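Local coordinates for protein cellulase (Soil metagenome, PDB 5I2U) that is a salt-tolerant cellulase of glycoside hydrolase family 5, which probably hydrolyses beta-1,4 glucosidic bonds in cellulose, at residues V76-D81 / D303-E308; A80-C85 / L317-I322; G93-D98 / A131-T136; I127-H132 / K140-G145. One frame throughout, in Å; residues are numbered along the deposited sequence.

Contact 1. Residues V76-D81 / D303-E308; sequences VQWLAD and DGNWTE
Asp303 meets Trp78 through its backbone, with Asp303 O 4.4 Å from Trp78 CB. Gly304 comes next and lies over the indole of Trp78. Its CA stands 4.3 Å from the centroid of the five-membered ring and makes a CH-pi contact. A side chain at Gly304 would probably run into Trp78 CB, and the backbone angles there are ones that call for glycine.

Asn305 continues across the same ring. Its CA lies 3.6 Å from the centroid of the six-membered ring, almost on the normal, and its N rests over the middle of the indole. The chain thus runs flat along one face of Trp78. The Asn305 amide reaches the far rim, with OD1 3.8 Å from Trp78 CZ3.

The fold is a (beta/alpha)8 barrel. Helix 73-81 follows its first strand, and the loop of 303-308 lies between the last strand and the last helix, so the contact joins the two ends of the barrel's circuit.

Trp306 then turns the face of its indole to the edge of Trp78. The pair is T-shaped, with planes at 79° and Trp78 CD1 3.5 Å from Trp306 CE3. Trp78 holds CG anti to its N (chi1 -175°), which lays the ring against the loop and brings its CD1 edge to Trp306. Leu79 CD2 meets the rim of Trp306, 3.8 Å from CZ3. Trp306 NE1 bonds outside the contact, to Ser301 O. One water ties the two segments: it accepts from Trp78 NE1 at 3.0 Å and donates to Trp306 O at 3.0 Å.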
loop_
_atom_site.group_PDB
_atom_site.type_symbol
_atom_site.label_atom_id
_atom_site.label_comp_id
_atom_site.label_asym_id
_atom_site.label_seq_id
_atom_site.Cartn_x
_atom_site.Cartn_y
_atom_site.Cartn_z
ATOM N N VAL A 76 3.771 -14.448 3.607
ATOM C CA VAL A 76 3.585 -13.870 2.278
ATOM C C VAL A 76 3.081 -14.922 1.275
ATOM O O VAL A 76 2.132 -14.655 0.555
ATOM C CB VAL A 76 4.858 -13.180 1.749
ATOM C CG1 VAL A 76 4.620 -12.590 0.378
ATOM C CG2 VAL A 76 5.281 -12.049 2.665
ATOM N N GLN A 77 3.701 -16.102 1.231
ATOM C CA GLN A 77 3.225 -17.190 0.371
ATOM C C GLN A 77 1.792 -17.562 0.714
ATOM O O GLN A 77 1.001 -17.800 -0.194
ATOM C CB GLN A 77 4.099 -18.444 0.478
ATOM C CG GLN A 77 3.584 -19.601 -0.375
ATOM C CD GLN A 77 4.440 -20.841 -0.313
ATOM O OE1 GLN A 77 5.433 -20.899 0.417
ATOM N NE2 GLN A 77 4.047 -21.861 -1.075
ATOM N N TRP A 78 1.469 -17.643 2.005
ATOM C CA TRP A 78 0.099 -17.929 2.403
ATOM C C TRP A 78 -0.897 -16.836 1.922
ATOM O O TRP A 78 -2.003 -17.160 1.492
ATOM C CB TRP A 78 -0.018 -18.158 3.919
ATOM C CG TRP A 78 -1.424 -18.589 4.348
ATOM C CD1 TRP A 78 -2.367 -17.808 4.973
ATOM C CD2 TRP A 78 -2.033 -19.875 4.161
ATOM N NE1 TRP A 78 -3.512 -18.533 5.193
ATOM C CE2 TRP A 78 -3.339 -19.803 4.704
ATOM C CE3 TRP A 78 -1.599 -21.087 3.596
ATOM C CZ2 TRP A 78 -4.224 -20.894 4.692
ATOM C CZ3 TRP A 78 -2.478 -22.176 3.584
ATOM C CH2 TRP A 78 -3.774 -22.068 4.137
ATOM N N LEU A 79 -0.519 -15.569 2.015
ATOM C CA LEU A 79 -1.374 -14.487 1.496
ATOM C C LEU A 79 -1.582 -14.603 -0.007
ATOM O O LEU A 79 -2.663 -14.305 -0.507
ATOM C CB LEU A 79 -0.794 -13.110 1.829
ATOM C CG LEU A 79 -0.865 -12.740 3.321
ATOM C CD1 LEU A 79 0.072 -11.585 3.614
ATOM C CD2 LEU A 79 -2.292 -12.395 3.744
ATOM N N ALA A 80 -0.529 -15.010 -0.713
ATOM C CA ALA A 80 -0.590 -15.211 -2.153
ATOM C C ALA A 80 -1.497 -16.391 -2.497
ATOM O O ALA A 80 -2.410 -16.253 -3.313
ATOM C CB ALA A 80 0.808 -15.422 -2.730
ATOM N N ASP A 81 -1.253 -17.533 -1.858
ATOM C CA ASP A 81 -1.932 -18.789 -2.204
ATOM C C ASP A 81 -3.374 -18.870 -1.697
ATOM O O ASP A 81 -4.271 -19.170 -2.469
ATOM C CB ASP A 81 -1.133 -20.001 -1.697
ATOM C CG ASP A 81 0.215 -20.142 -2.382
ATOM O OD1 ASP A 81 0.443 -19.518 -3.439
ATOM O OD2 ASP A 81 1.059 -20.893 -1.872
ATOM N N ASP A 303 3.521 -18.178 10.549
ATOM C CA ASP A 303 3.793 -18.791 9.248
ATOM C C ASP A 303 2.573 -18.950 8.333
ATOM O O ASP A 303 2.740 -19.349 7.181
ATOM C CB ASP A 303 4.469 -20.159 9.446
ATOM C CG ASP A 303 5.746 -20.058 10.245
ATOM O OD1 ASP A 303 6.590 -19.192 9.930
ATOM O OD2 ASP A 303 5.902 -20.841 11.201
ATOM N N GLY A 304 1.368 -18.632 8.819
ATOM C CA GLY A 304 0.157 -18.785 8.021
ATOM C C GLY A 304 -0.669 -19.992 8.439
ATOM O O GLY A 304 -0.695 -20.339 9.612
ATOM N N ASN A 305 -1.319 -20.625 7.457
ATOM C CA ASN A 305 -2.328 -21.676 7.651
ATOM C C ASN A 305 -3.468 -21.263 8.568
ATOM O O ASN A 305 -3.928 -22.045 9.403
ATOM C CB ASN A 305 -1.678 -22.969 8.150
ATOM C CG ASN A 305 -0.701 -23.525 7.158
ATOM O OD1 ASN A 305 -1.045 -24.404 6.362
ATOM N ND2 ASN A 305 0.517 -22.995 7.159
ATOM N N TRP A 306 -3.934 -20.028 8.401
ATOM C CA TRP A 306 -4.977 -19.479 9.271
ATOM C C TRP A 306 -6.306 -20.128 8.898
ATOM O O TRP A 306 -6.879 -19.833 7.851
ATOM C CB TRP A 306 -5.049 -17.935 9.190
ATOM C CG TRP A 306 -3.697 -17.278 9.349
ATOM C CD1 TRP A 306 -2.744 -17.575 10.284
ATOM C CD2 TRP A 306 -3.142 -16.252 8.520
ATOM N NE1 TRP A 306 -1.642 -16.778 10.107
ATOM C CE2 TRP A 306 -1.854 -15.960 9.028
ATOM C CE3 TRP A 306 -3.610 -15.544 7.405
ATOM C CZ2 TRP A 306 -1.023 -14.999 8.451
ATOM C CZ3 TRP A 306 -2.796 -14.580 6.845
ATOM C CH2 TRP A 306 -1.504 -14.321 7.366
ATOM N N THR A 307 -6.776 -21.024 9.762
ATOM C CA THR A 307 -8.125 -21.582 9.670
ATOM C C THR A 307 -9.157 -20.480 9.976
ATOM O O THR A 307 -8.821 -19.441 10.552
ATOM C CB THR A 307 -8.308 -22.729 10.675
ATOM O OG1 THR A 307 -7.932 -22.253 11.966
ATOM C CG2 THR A 307 -7.428 -23.918 10.314
ATOM N N GLU A 308 -10.403 -20.698 9.577
ATOM C CA GLU A 308 -11.459 -19.687 9.761
ATOM C C GLU A 308 -11.606 -19.103 11.162
ATOM O O GLU A 308 -11.946 -17.942 11.296
ATOM C CB GLU A 308 -12.812 -20.268 9.397
ATOM C CG GLU A 308 -13.227 -21.551 10.154
ATOM C CD GLU A 308 -14.306 -21.325 11.208
ATOM O OE1 GLU A 308 -14.477 -20.189 11.694
ATOM O OE2 GLU A 308 -14.994 -22.307 11.557
HETATM O O HOH W 1 -6.459 -17.896 5.614
#

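Contact 2. Residues A80-C85 / L317-I322; sequences ADDWKC and LTRNSI
The turn that follows helix 73-81, the first helix of the barrel wall, packs here against the C-terminal helix 313-325. Asp82 and Arg319 form a salt bridge across it. Arg319 grips the carboxylate side-on with two nitrogens. NE gives a bond to Asp82 OD2 of 2.9 Å at 166°, and NH2 gives one to Asp82 OD1 of 3.0 Å at 171°. Both oxygens lie near the guanidinium plane, but the nitrogens come from above the carboxylate plane.

The Arg319 chain is extended, with CG anti to the N (chi1 -176°), and it passes over one face of Trp83. Its CG stands 3.7 Å from the centroid of the five-membered ring in a CH-pi contact. The guanidinium is turned at a right angle to the indole. A leucine in place of Arg319 would probably leave the Asp82 carboxylate without its charged mate and part of the Trp83 face less well covered.

In the (beta/alpha)8 barrel these two helices belong to the first and last strands, which are neighbours in the closed sheet. The far end of Trp83 reaches Thr318, with CZ3 3.8 Å from Thr318 CG2. Ile322 points at the turn itself. Its CG2 lies 3.2 Å from Trp83 O and 3.6 Å from Lys84 O, and its CD1 is 4.2 Å from Cys85 SG. Beyond the segment, Arg323 NH1 bonds Asp82 O and Asn326 ND2, just past the helix end, bonds Lys84 O.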
loop_
_atom_site.group_PDB
_atom_site.type_symbol
_atom_site.label_atom_id
_atom_site.label_comp_id
_atom_site.label_asym_id
_atom_site.label_seq_id
_atom_site.Cartn_x
_atom_site.Cartn_y
_atom_site.Cartn_z
ATOM N N ALA A 80 -0.529 -15.010 -0.713
ATOM C CA ALA A 80 -0.590 -15.211 -2.153
ATOM C C ALA A 80 -1.497 -16.391 -2.497
ATOM O O ALA A 80 -2.410 -16.253 -3.313
ATOM C CB ALA A 80 0.808 -15.422 -2.730
ATOM N N ASP A 81 -1.253 -17.533 -1.858
ATOM C CA ASP A 81 -1.932 -18.789 -2.204
ATOM C C ASP A 81 -3.374 -18.870 -1.697
ATOM O O ASP A 81 -4.271 -19.170 -2.469
ATOM C CB ASP A 81 -1.133 -20.001 -1.697
ATOM C CG ASP A 81 0.215 -20.142 -2.382
ATOM O OD1 ASP A 81 0.443 -19.518 -3.439
ATOM O OD2 ASP A 81 1.059 -20.893 -1.872
ATOM N N ASP A 82 -3.593 -18.607 -0.412
ATOM C CA ASP A 82 -4.910 -18.788 0.200
ATOM C C ASP A 82 -5.820 -17.551 0.101
ATOM O O ASP A 82 -7.023 -17.703 -0.165
ATOM C CB ASP A 82 -4.762 -19.203 1.656
ATOM C CG ASP A 82 -6.090 -19.495 2.308
ATOM O OD1 ASP A 82 -6.801 -20.403 1.832
ATOM O OD2 ASP A 82 -6.435 -18.800 3.281
ATOM N N TRP A 83 -5.268 -16.350 0.325
ATOM C CA TRP A 83 -6.063 -15.096 0.226
ATOM C C TRP A 83 -6.133 -14.565 -1.212
ATOM O O TRP A 83 -6.942 -13.689 -1.505
ATOM C CB TRP A 83 -5.515 -13.993 1.149
ATOM C CG TRP A 83 -5.758 -14.208 2.608
ATOM C CD1 TRP A 83 -5.859 -15.403 3.262
ATOM C CD2 TRP A 83 -5.900 -13.193 3.601
ATOM N NE1 TRP A 83 -6.074 -15.195 4.593
ATOM C CE2 TRP A 83 -6.100 -13.845 4.836
ATOM C CE3 TRP A 83 -5.869 -11.794 3.572
ATOM C CZ2 TRP A 83 -6.272 -13.141 6.041
ATOM C CZ3 TRP A 83 -6.061 -11.093 4.758
ATOM C CH2 TRP A 83 -6.255 -11.772 5.984
ATOM N N LYS A 84 -5.287 -15.099 -2.088
ATOM C CA LYS A 84 -5.186 -14.668 -3.487
ATOM C C LYS A 84 -4.730 -13.215 -3.628
ATOM O O LYS A 84 -5.135 -12.530 -4.564
ATOM C CB LYS A 84 -6.494 -14.917 -4.263
ATOM C CG LYS A 84 -7.059 -16.322 -4.133
ATOM C CD LYS A 84 -6.135 -17.373 -4.721
ATOM C CE LYS A 84 -6.838 -18.731 -4.774
ATOM N NZ LYS A 84 -5.884 -19.854 -4.973
ATOM N N CYS A 85 -3.865 -12.759 -2.719
ATOM C CA CYS A 85 -3.274 -11.437 -2.856
ATOM C C CYS A 85 -2.407 -11.403 -4.114
ATOM O O CYS A 85 -1.607 -12.318 -4.365
ATOM C CB CYS A 85 -2.438 -11.057 -1.630
ATOM S SG CYS A 85 -3.384 -10.894 -0.096
ATOM N N LEU A 317 -13.766 -10.906 6.067
ATOM C CA LEU A 317 -14.290 -9.982 5.077
ATOM C C LEU A 317 -13.221 -9.566 4.050
ATOM O O LEU A 317 -13.511 -9.469 2.846
ATOM C CB LEU A 317 -14.858 -8.748 5.779
ATOM C CG LEU A 317 -15.499 -7.666 4.914
ATOM C CD1 LEU A 317 -16.600 -8.260 4.051
ATOM C CD2 LEU A 317 -16.049 -6.554 5.793
ATOM N N THR A 318 -11.996 -9.336 4.526
ATOM C CA THR A 318 -10.857 -9.027 3.647
ATOM C C THR A 318 -10.498 -10.217 2.744
ATOM O O THR A 318 -10.312 -10.058 1.537
ATOM C CB THR A 318 -9.594 -8.604 4.460
ATOM O OG1 THR A 318 -9.866 -7.407 5.204
ATOM C CG2 THR A 318 -8.410 -8.349 3.546
ATOM N N ARG A 319 -10.375 -11.395 3.336
ATOM C CA ARG A 319 -10.020 -12.590 2.583
ATOM C C ARG A 319 -11.033 -12.838 1.483
ATOM O O ARG A 319 -10.651 -13.087 0.343
ATOM C CB ARG A 319 -9.929 -13.805 3.510
ATOM C CG ARG A 319 -9.474 -15.082 2.834
ATOM C CD ARG A 319 -9.303 -16.211 3.833
ATOM N NE ARG A 319 -9.037 -17.476 3.157
ATOM C CZ ARG A 319 -9.968 -18.236 2.568
ATOM N NH1 ARG A 319 -11.264 -17.882 2.548
ATOM N NH2 ARG A 319 -9.602 -19.372 2.000
ATOM N N ASN A 320 -12.314 -12.779 1.835
ATOM C CA ASN A 320 -13.387 -13.014 0.867
ATOM C C ASN A 320 -13.405 -11.964 -0.216
ATOM O O ASN A 320 -13.532 -12.304 -1.389
ATOM C CB ASN A 320 -14.770 -13.077 1.534
ATOM C CG ASN A 320 -14.955 -14.315 2.397
ATOM O OD1 ASN A 320 -14.393 -15.374 2.130
ATOM N ND2 ASN A 320 -15.746 -14.180 3.442
ATOM N N SER A 321 -13.268 -10.704 0.185
ATOM C CA SER A 321 -13.212 -9.586 -0.752
ATOM C C SER A 321 -12.112 -9.781 -1.782
ATOM O O SER A 321 -12.329 -9.580 -2.979
ATOM C CB SER A 321 -12.988 -8.250 -0.012
ATOM O OG SER A 321 -14.176 -7.765 0.600
ATOM N N ILE A 322 -10.933 -10.180 -1.321
ATOM C CA ILE A 322 -9.796 -10.334 -2.212
ATOM C C ILE A 322 -9.975 -11.560 -3.104
ATOM O O ILE A 322 -9.660 -11.500 -4.286
ATOM C CB ILE A 322 -8.449 -10.388 -1.439
ATOM C CG1 ILE A 322 -8.216 -9.071 -0.711
ATOM C CG2 ILE A 322 -7.271 -10.637 -2.382
ATOM C CD1 ILE A 322 -7.179 -9.150 0.384
#

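Contact 3. Residues G93-D98 / A131-T136; sequences GLEIED and AHNKYT
Glu95 reaches across to His132, Asn133 and Tyr135, and both its oxygens are bonded. OE2 takes two backbone donors: His132 N at 2.7 Å and Asn133 N at 2.8 Å. The first uses the anti lone pair, and the second arrives nearly along the C-O axis. Asn133 ND2 adds a weak bond to OE2 at 3.4 Å. OE1 accepts from Tyr135 OH at 2.7 Å on its syn lone pair.

The Glu95 chain bends at chi2 (-71°), turning the carboxylate toward the edge of the Tyr135 ring. The gathered donors would probably favour a charged carboxylate. Leu94 O lies 2.9 Å from Glu95 OE1, two acceptors that do not bond; Arg101 NH2 bonds Leu94 O and reaches OE1 in a long, weak ion pair.

Both segments are loops at the C-terminal ends of neighbouring barrel strands, 87-93 and 124-130. In family 5 enzymes this end of the barrel carries the active site. A glycerol, probably from the crystallisation liquor, lies about 5 Å from the His132 side chain.

His132 ND1 is satisfied by Glu163 O. Beside the polar network Leu94 CB packs on Ala131 CB at 3.8 Å and lies 4.1 Å from Tyr135 CE2.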
loop_
_atom_site.group_PDB
_atom_site.type_symbol
_atom_site.label_atom_id
_atom_site.label_comp_id
_atom_site.label_asym_id
_atom_site.label_seq_id
_atom_site.Cartn_x
_atom_site.Cartn_y
_atom_site.Cartn_z
ATOM N N GLY A 93 7.655 0.999 9.432
ATOM C CA GLY A 93 7.483 2.042 10.426
ATOM C C GLY A 93 8.624 3.007 10.579
ATOM O O GLY A 93 9.768 2.597 10.804
ATOM N N LEU A 94 8.296 4.293 10.445
ATOM C CA LEU A 94 9.218 5.389 10.747
ATOM C C LEU A 94 8.834 6.136 12.029
ATOM O O LEU A 94 9.441 7.143 12.338
ATOM C CB LEU A 94 9.295 6.355 9.549
ATOM C CG LEU A 94 10.352 6.113 8.454
ATOM C CD1 LEU A 94 11.766 6.544 8.820
ATOM C CD2 LEU A 94 10.297 4.664 7.983
ATOM N N GLU A 95 7.806 5.657 12.732
ATOM C CA GLU A 95 7.295 6.263 13.960
ATOM C C GLU A 95 7.098 5.131 14.948
ATOM O O GLU A 95 7.109 3.964 14.555
ATOM C CB GLU A 95 5.931 6.981 13.760
ATOM C CG GLU A 95 5.709 7.643 12.409
ATOM C CD GLU A 95 6.538 8.893 12.163
ATOM O OE1 GLU A 95 7.475 9.190 12.924
ATOM O OE2 GLU A 95 6.214 9.616 11.200
ATOM N N ILE A 96 6.899 5.487 16.219
ATOM C CA ILE A 96 6.706 4.523 17.308
ATOM C C ILE A 96 8.063 3.848 17.593
ATOM O O ILE A 96 8.959 3.856 16.744
ATOM C CB ILE A 96 5.566 3.486 17.019
ATOM C CG1 ILE A 96 4.266 4.198 16.591
ATOM C CG2 ILE A 96 5.287 2.612 18.240
ATOM C CD1 ILE A 96 3.233 3.302 15.928
ATOM N N GLU A 97 8.220 3.353 18.819
ATOM C CA GLU A 97 9.447 2.733 19.304
ATOM C C GLU A 97 9.948 1.662 18.339
ATOM O O GLU A 97 9.158 0.926 17.751
ATOM C CB GLU A 97 9.205 2.090 20.688
ATOM C CG GLU A 97 9.123 3.055 21.878
ATOM C CD GLU A 97 7.759 3.698 22.090
ATOM O OE1 GLU A 97 6.959 3.797 21.137
ATOM O OE2 GLU A 97 7.471 4.121 23.227
ATOM N N ASP A 98 11.266 1.588 18.183
ATOM C CA ASP A 98 11.947 0.560 17.368
ATOM C C ASP A 98 11.767 0.706 15.827
ATOM O O ASP A 98 11.969 -0.244 15.062
ATOM C CB ASP A 98 11.538 -0.845 17.859
ATOM C CG ASP A 98 12.678 -1.830 17.853
ATOM O OD1 ASP A 98 13.857 -1.399 17.893
ATOM O OD2 ASP A 98 12.388 -3.055 17.783
ATOM N N ALA A 131 5.641 6.542 7.307
ATOM C CA ALA A 131 5.867 7.757 8.057
ATOM C C ALA A 131 4.611 8.607 8.072
ATOM O O ALA A 131 3.821 8.585 7.114
ATOM C CB ALA A 131 6.986 8.553 7.399
ATOM N N HIS A 132 4.442 9.351 9.163
ATOM C CA HIS A 132 3.538 10.506 9.223
ATOM C C HIS A 132 4.313 11.815 9.078
ATOM O O HIS A 132 3.900 12.702 8.325
ATOM C CB HIS A 132 2.767 10.549 10.542
ATOM C CG HIS A 132 1.769 9.445 10.704
ATOM N ND1 HIS A 132 0.726 9.246 9.824
ATOM C CD2 HIS A 132 1.632 8.506 11.672
ATOM C CE1 HIS A 132 0.002 8.218 10.232
ATOM N NE2 HIS A 132 0.528 7.753 11.350
ATOM N N ASN A 133 5.417 11.937 9.815
ATOM C CA ASN A 133 6.275 13.119 9.729
ATOM C C ASN A 133 7.135 13.073 8.463
ATOM O O ASN A 133 7.193 12.047 7.779
ATOM C CB ASN A 133 7.140 13.258 10.982
ATOM C CG ASN A 133 6.314 13.492 12.229
ATOM O OD1 ASN A 133 5.750 14.571 12.410
ATOM N ND2 ASN A 133 6.204 12.472 13.086
ATOM N N LYS A 134 7.788 14.197 8.172
ATOM C CA LYS A 134 8.632 14.346 6.988
ATOM C C LYS A 134 10.090 13.989 7.293
ATOM O O LYS A 134 10.724 14.639 8.128
ATOM C CB LYS A 134 8.544 15.788 6.474
ATOM C CG LYS A 134 9.072 15.947 5.058
ATOM C CD LYS A 134 8.981 17.380 4.579
ATOM C CE LYS A 134 10.174 18.182 5.056
ATOM N NZ LYS A 134 9.837 19.615 5.002
ATOM N N TYR A 135 10.613 12.970 6.609
ATOM C CA TYR A 135 11.975 12.445 6.834
ATOM C C TYR A 135 12.720 12.344 5.501
ATOM O O TYR A 135 13.062 11.246 5.021
ATOM C CB TYR A 135 11.899 11.077 7.498
ATOM C CG TYR A 135 11.219 11.080 8.838
ATOM C CD1 TYR A 135 11.815 11.708 9.948
ATOM C CD2 TYR A 135 9.988 10.449 9.023
ATOM C CE1 TYR A 135 11.194 11.712 11.197
ATOM C CE2 TYR A 135 9.372 10.432 10.274
ATOM C CZ TYR A 135 9.973 11.067 11.354
ATOM O OH TYR A 135 9.353 11.053 12.591
ATOM N N THR A 136 12.974 13.518 4.914
ATOM C CA THR A 136 13.448 13.642 3.527
ATOM C C THR A 136 14.763 12.913 3.250
ATOM O O THR A 136 14.867 12.169 2.285
ATOM C CB THR A 136 13.592 15.127 3.121
ATOM O OG1 THR A 136 12.446 15.869 3.558
ATOM C CG2 THR A 136 13.712 15.273 1.613
#

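Contact 4. Residues I127-H132 / K140-G145; sequences IDFHAH and KTFFAG
Strand 127-130 and helix 140-145 run antiparallel, with axes 10.5 Å apart at closest approach and an angle of 170° between their directions. Ile127 and Phe129 point from the strand toward the helix, and Phe142 and Phe143 fill the gap from the other side.

Phe142 touches both strand residues. Ile127 CG2 comes to its edge, 3.7 Å from Phe142 CZ, and Phe142 CD2 lies 3.7 Å from Phe129 CD1. With CG anti to the N (chi1 -167°), the Phe129 ring runs alongside Phe142, pointing the other way, and their planes are 36° apart. Phe143 comes in beside the base of Phe129, with CE2 3.5 Å from Phe129 CB. Its ring is oblique to that of Phe129. The rim of Phe143 also meets the backbone, CE1 standing 3.7 Å from Ile127 O. Phe142 CD2 lies over the centre of the Phe143 ring, so the three phenylalanines form one aromatic cluster. An alanine at Phe143 is likely to open a gap beside Phe129 CB and leave the Phe142 ring without the face it rests on.

Asp128 points away from the helix. His130 ND1 donates to Asp128 OD2 at 2.6 Å, and Arg89 forms a salt bridge with the same oxygen. Tyr100 meets Phe142 edge-to-face, and Ile183 of helix 169-186 packs on Phe143. The arrangement is the strand-to-helix packing of a beta-alpha-beta crossover, here strand 124-130, helix 136-150 and strand 156-159 of the (beta/alpha)8 barrel.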
loop_
_atom_site.group_PDB
_atom_site.type_symbol
_atom_site.label_atom_id
_atom_site.label_comp_id
_atom_site.label_asym_id
_atom_site.label_seq_id
_atom_site.Cartn_x
_atom_site.Cartn_y
_atom_site.Cartn_z
ATOM N N ILE A 127 6.880 -1.348 -1.174
ATOM C CA ILE A 127 7.841 -1.000 -0.135
ATOM C C ILE A 127 7.425 0.350 0.399
ATOM O O ILE A 127 7.628 1.363 -0.263
ATOM C CB ILE A 127 9.299 -0.978 -0.661
ATOM C CG1 ILE A 127 9.699 -2.369 -1.193
ATOM C CG2 ILE A 127 10.262 -0.594 0.452
ATOM C CD1 ILE A 127 11.006 -2.382 -1.950
ATOM N N ASP A 128 6.853 0.339 1.604
ATOM C CA ASP A 128 6.172 1.494 2.176
ATOM C C ASP A 128 6.989 2.112 3.336
ATOM O O ASP A 128 7.230 1.486 4.364
ATOM C CB ASP A 128 4.722 1.112 2.565
ATOM C CG ASP A 128 4.098 2.028 3.632
ATOM O OD1 ASP A 128 4.352 3.255 3.649
ATOM O OD2 ASP A 128 3.317 1.493 4.456
ATOM N N PHE A 129 7.401 3.360 3.111
ATOM C CA PHE A 129 8.113 4.190 4.050
ATOM C C PHE A 129 7.031 4.752 4.924
ATOM O O PHE A 129 6.432 5.784 4.616
ATOM C CB PHE A 129 8.842 5.275 3.253
ATOM C CG PHE A 129 9.858 6.034 4.027
ATOM C CD1 PHE A 129 11.128 5.507 4.227
ATOM C CD2 PHE A 129 9.555 7.302 4.523
ATOM C CE1 PHE A 129 12.083 6.222 4.927
ATOM C CE2 PHE A 129 10.497 8.027 5.223
ATOM C CZ PHE A 129 11.767 7.485 5.430
ATOM N N HIS A 130 6.761 4.036 6.011
ATOM C CA HIS A 130 5.541 4.195 6.777
ATOM C C HIS A 130 5.685 5.316 7.818
ATOM O O HIS A 130 5.824 5.075 9.027
ATOM C CB HIS A 130 5.137 2.855 7.392
ATOM C CG HIS A 130 3.686 2.764 7.750
ATOM N ND1 HIS A 130 2.719 2.358 6.855
ATOM C CD2 HIS A 130 3.045 2.994 8.914
ATOM C CE1 HIS A 130 1.543 2.354 7.450
ATOM N NE2 HIS A 130 1.713 2.741 8.702
ATOM N N ALA A 131 5.641 6.542 7.307
ATOM C CA ALA A 131 5.867 7.757 8.057
ATOM C C ALA A 131 4.611 8.607 8.072
ATOM O O ALA A 131 3.821 8.585 7.114
ATOM C CB ALA A 131 6.986 8.553 7.399
ATOM N N HIS A 132 4.442 9.351 9.163
ATOM C CA HIS A 132 3.538 10.506 9.223
ATOM C C HIS A 132 4.313 11.815 9.078
ATOM O O HIS A 132 3.900 12.702 8.325
ATOM C CB HIS A 132 2.767 10.549 10.542
ATOM C CG HIS A 132 1.769 9.445 10.704
ATOM N ND1 HIS A 132 0.726 9.246 9.824
ATOM C CD2 HIS A 132 1.632 8.506 11.672
ATOM C CE1 HIS A 132 0.002 8.218 10.232
ATOM N NE2 HIS A 132 0.528 7.753 11.350
ATOM N N LYS A 140 15.433 9.392 1.006
ATOM C CA LYS A 140 16.363 9.340 -0.128
ATOM C C LYS A 140 17.385 8.233 0.013
ATOM O O LYS A 140 17.649 7.515 -0.935
ATOM C CB LYS A 140 17.091 10.670 -0.310
ATOM C CG LYS A 140 16.199 11.809 -0.783
ATOM C CD LYS A 140 16.874 13.154 -0.573
ATOM C CE LYS A 140 16.134 14.247 -1.314
ATOM N NZ LYS A 140 16.782 15.585 -1.203
ATOM N N THR A 141 17.965 8.090 1.198
ATOM C CA THR A 141 18.990 7.064 1.400
ATOM C C THR A 141 18.398 5.674 1.369
ATOM O O THR A 141 19.007 4.762 0.827
ATOM C CB THR A 141 19.673 7.244 2.745
ATOM O OG1 THR A 141 19.877 8.641 2.980
ATOM C CG2 THR A 141 20.993 6.489 2.857
ATOM N N PHE A 142 17.219 5.522 1.982
ATOM C CA PHE A 142 16.513 4.246 2.009
ATOM C C PHE A 142 16.101 3.832 0.596
ATOM O O PHE A 142 16.389 2.718 0.155
ATOM C CB PHE A 142 15.273 4.309 2.918
ATOM C CG PHE A 142 14.412 3.081 2.834
ATOM C CD1 PHE A 142 14.889 1.856 3.289
ATOM C CD2 PHE A 142 13.148 3.129 2.241
ATOM C CE1 PHE A 142 14.121 0.713 3.191
ATOM C CE2 PHE A 142 12.377 1.981 2.142
ATOM C CZ PHE A 142 12.864 0.775 2.632
ATOM N N PHE A 143 15.433 4.730 -0.115
ATOM C CA PHE A 143 14.916 4.366 -1.437
ATOM C C PHE A 143 16.012 4.184 -2.490
ATOM O O PHE A 143 15.851 3.357 -3.386
ATOM C CB PHE A 143 13.794 5.318 -1.888
ATOM C CG PHE A 143 12.462 4.992 -1.263
ATOM C CD1 PHE A 143 11.839 3.786 -1.544
ATOM C CD2 PHE A 143 11.834 5.870 -0.378
ATOM C CE1 PHE A 143 10.617 3.456 -0.963
ATOM C CE2 PHE A 143 10.618 5.545 0.205
ATOM C CZ PHE A 143 10.013 4.336 -0.092
ATOM N N ALA A 144 17.120 4.924 -2.368
ATOM C CA ALA A 144 18.309 4.692 -3.196
ATOM C C ALA A 144 18.830 3.264 -3.038
ATOM O O ALA A 144 19.108 2.584 -4.031
ATOM C CB ALA A 144 19.411 5.700 -2.868
ATOM N N GLY A 145 18.906 2.798 -1.793
ATOM C CA GLY A 145 19.343 1.438 -1.506
ATOM C C GLY A 145 18.353 0.399 -1.998
ATOM O O GLY A 145 18.749 -0.629 -2.522
#

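The contacts fall into two pairs. Contacts 1 and 2 have centres about 9 Å apart and share Ala80 and Asp81. Trp83 NE1 of contact 2 packs 3.8 Å from Trp306 CE3 of contact 1. Contacts 3 and 4 have centres about 10 Å apart and share Ala131 and His132. Leu94 N probably bonds His130 O, at 3.0 Å. The pairs stand 27 to 29 Å apart, centre to centre, and the second is nested along the chain inside the loops closed by the first. Contact 3 lies at the barrel end expected to hold the active site. The magnesium ion, bound separately by Gly151, Asp187, Asp189 and Asn190, is about 11 Å from the Ile127 side chain.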